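Local coordinates for putative transcriptional regulator (Streptomyces coelicolor A3, PDB 2RA5), which probably binds DNA as a GntR-family transcription regulator, with a UTRA domain that holds meso-tartaric acid in this crystal, at residues H230-P234 with S235-F239. Residues are numbered along the deposited sequence; the frame is centred on the assembly and turned at random.
Sequences HTYRP and SRYSF
Tyr-232 lays one ring face over the Tyr-237 ring in an offset stack: the planes are 17° apart and the centroids 4.7 Å apart. The displacement is evident in the closest approach, where Tyr-232 CD2 sits 3.6 Å from Tyr-237 CD2, above the plane of the Tyr-237 ring and offset toward its rim. Tyr-237 reaches this position because its CG is anti to the backbone N (chi1 -176°), which sets its side chain alongside that of Tyr-232, both pointing the same way. Phe-239 adds a second aromatic contact of a different kind. Its plane is turned 79° from that of Tyr-232, an edge-to-face arrangement with CZ of Phe-239 3.5 Å from CE1 of Tyr-232. Tyr-237 CE2 also lies over the centre of the Phe-239 ring, so the three rings form one cluster.

The backbone folds back at the end of strand 224-232 through a type I beta turn, Arg-233 to Arg-236, with Pro-234 and Ser-235 at the corners in right-handed helical conformations. Its closing bond runs from Arg-236 N to Arg-233 O, 2.7 Å, the donor lying well above the carbonyl plane. Across this turn Arg-233 CB and Arg-236 CB approach to 3.9 Å and the two side chains run alongside each other. Glu-145 forms salt bridges with both, which would offset their like charges; Arg-233 also pairs with Glu-204. Beyond the turn, Phe-239 joins a strand of the second subunit in antiparallel pairing, while the buried side chain of Tyr-232 lies about 5 Å from the bound meso-tartaric acid of the UTRA domain.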
loop_
_atom_site.group_PDB
_atom_site.type_symbol
_atom_site.label_atom_id
_atom_site.label_comp_id
_atom_site.label_asym_id
_atom_site.label_seq_id
_atom_site.Cartn_x
_atom_site.Cartn_y
_atom_site.Cartn_z
ATOM N N HIS A 230 9.245 -7.181 -3.577
ATOM C CA HIS A 230 9.757 -6.830 -2.259
ATOM C C HIS A 230 8.900 -7.339 -1.115
ATOM O O HIS A 230 7.690 -7.497 -1.255
ATOM C CB HIS A 230 9.861 -5.314 -2.140
ATOM C CG HIS A 230 10.567 -4.660 -3.276
ATOM N ND1 HIS A 230 10.075 -3.555 -3.922
ATOM C CD2 HIS A 230 11.746 -4.956 -3.891
ATOM C CE1 HIS A 230 10.908 -3.182 -4.876
ATOM N NE2 HIS A 230 11.938 -4.027 -4.868
ATOM N N THR A 231 9.556 -7.574 0.022
ATOM C CA THR A 231 8.908 -7.926 1.290
ATOM C C THR A 231 9.334 -6.965 2.400
ATOM O O THR A 231 10.487 -6.517 2.459
ATOM C CB THR A 231 9.285 -9.338 1.740
ATOM O OG1 THR A 231 10.674 -9.561 1.450
ATOM C CG2 THR A 231 8.445 -10.370 1.024
ATOM N N TYR A 232 8.397 -6.655 3.285
ATOM C CA TYR A 232 8.672 -5.743 4.389
ATOM C C TYR A 232 8.135 -6.297 5.694
ATOM O O TYR A 232 6.992 -6.775 5.741
ATOM C CB TYR A 232 8.000 -4.398 4.142
ATOM C CG TYR A 232 8.271 -3.803 2.791
ATOM C CD1 TYR A 232 7.504 -4.158 1.690
ATOM C CD2 TYR A 232 9.290 -2.870 2.614
ATOM C CE1 TYR A 232 7.753 -3.607 0.445
ATOM C CE2 TYR A 232 9.544 -2.317 1.379
ATOM C CZ TYR A 232 8.777 -2.685 0.292
ATOM O OH TYR A 232 9.034 -2.124 -0.947
ATOM N N ARG A 233 8.951 -6.214 6.746
ATOM C CA ARG A 233 8.503 -6.535 8.112
ATOM C C ARG A 233 7.489 -5.497 8.587
ATOM O O ARG A 233 7.859 -4.335 8.804
ATOM C CB ARG A 233 9.692 -6.542 9.073
ATOM C CG ARG A 233 10.832 -7.456 8.661
ATOM C CD ARG A 233 11.879 -7.513 9.751
ATOM N NE ARG A 233 11.329 -8.034 10.996
ATOM C CZ ARG A 233 11.861 -7.822 12.194
ATOM N NH1 ARG A 233 11.288 -8.344 13.269
ATOM N NH2 ARG A 233 12.962 -7.091 12.316
ATOM N N PRO A 234 6.204 -5.896 8.716
ATOM C CA PRO A 234 5.114 -4.951 9.022
ATOM C C PRO A 234 5.291 -4.190 10.340
ATOM O O PRO A 234 4.759 -3.092 10.481
ATOM C CB PRO A 234 3.855 -5.845 9.058
ATOM C CG PRO A 234 4.385 -7.255 9.165
ATOM C CD PRO A 234 5.675 -7.234 8.400
ATOM N N SER A 235 6.039 -4.759 11.278
ATOM C CA SER A 235 6.326 -4.098 12.548
ATOM C C SER A 235 7.408 -3.043 12.365
ATOM O O SER A 235 7.699 -2.280 13.282
ATOM C CB SER A 235 6.803 -5.120 13.585
ATOM O OG SER A 235 8.118 -5.570 13.274
ATOM N N ARG A 236 8.012 -2.994 11.186
ATOM C CA ARG A 236 9.184 -2.146 10.989
ATOM C C ARG A 236 8.989 -1.122 9.867
ATOM O O ARG A 236 9.777 -0.185 9.700
ATOM C CB ARG A 236 10.402 -3.035 10.720
ATOM C CG ARG A 236 11.240 -3.354 11.951
ATOM C CD ARG A 236 12.455 -2.437 11.969
ATOM N NE ARG A 236 12.895 -2.091 13.318
ATOM C CZ ARG A 236 12.355 -1.123 14.054
ATOM N NH1 ARG A 236 11.343 -0.410 13.576
ATOM N NH2 ARG A 236 12.823 -0.868 15.270
ATOM N N TYR A 237 7.926 -1.304 9.095
ATOM C CA TYR A 237 7.723 -0.489 7.900
ATOM C C TYR A 237 6.249 -0.381 7.519
ATOM O O TYR A 237 5.476 -1.320 7.732
ATOM C CB TYR A 237 8.507 -1.085 6.716
ATOM C CG TYR A 237 8.426 -0.240 5.469
ATOM C CD1 TYR A 237 9.331 0.793 5.253
ATOM C CD2 TYR A 237 7.431 -0.460 4.510
ATOM C CE1 TYR A 237 9.260 1.586 4.109
ATOM C CE2 TYR A 237 7.348 0.336 3.354
ATOM C CZ TYR A 237 8.268 1.357 3.164
ATOM O OH TYR A 237 8.207 2.154 2.041
ATOM N N SER A 238 5.866 0.763 6.951
ATOM C CA SER A 238 4.571 0.878 6.265
ATOM C C SER A 238 4.594 1.932 5.154
ATOM O O SER A 238 5.451 2.823 5.131
ATOM C CB SER A 238 3.424 1.132 7.257
ATOM O OG SER A 238 3.573 2.381 7.905
ATOM N N PHE A 239 3.668 1.816 4.212
ATOM C CA PHE A 239 3.631 2.767 3.106
ATOM C C PHE A 239 2.853 3.987 3.534
ATOM O O PHE A 239 1.674 3.909 3.853
ATOM C CB PHE A 239 3.031 2.138 1.848
ATOM C CG PHE A 239 3.887 1.055 1.252
ATOM C CD1 PHE A 239 4.940 1.377 0.410
ATOM C CD2 PHE A 239 3.654 -0.284 1.550
ATOM C CE1 PHE A 239 5.748 0.391 -0.136
ATOM C CE2 PHE A 239 4.465 -1.284 1.002
ATOM C CZ PHE A 239 5.514 -0.941 0.157
#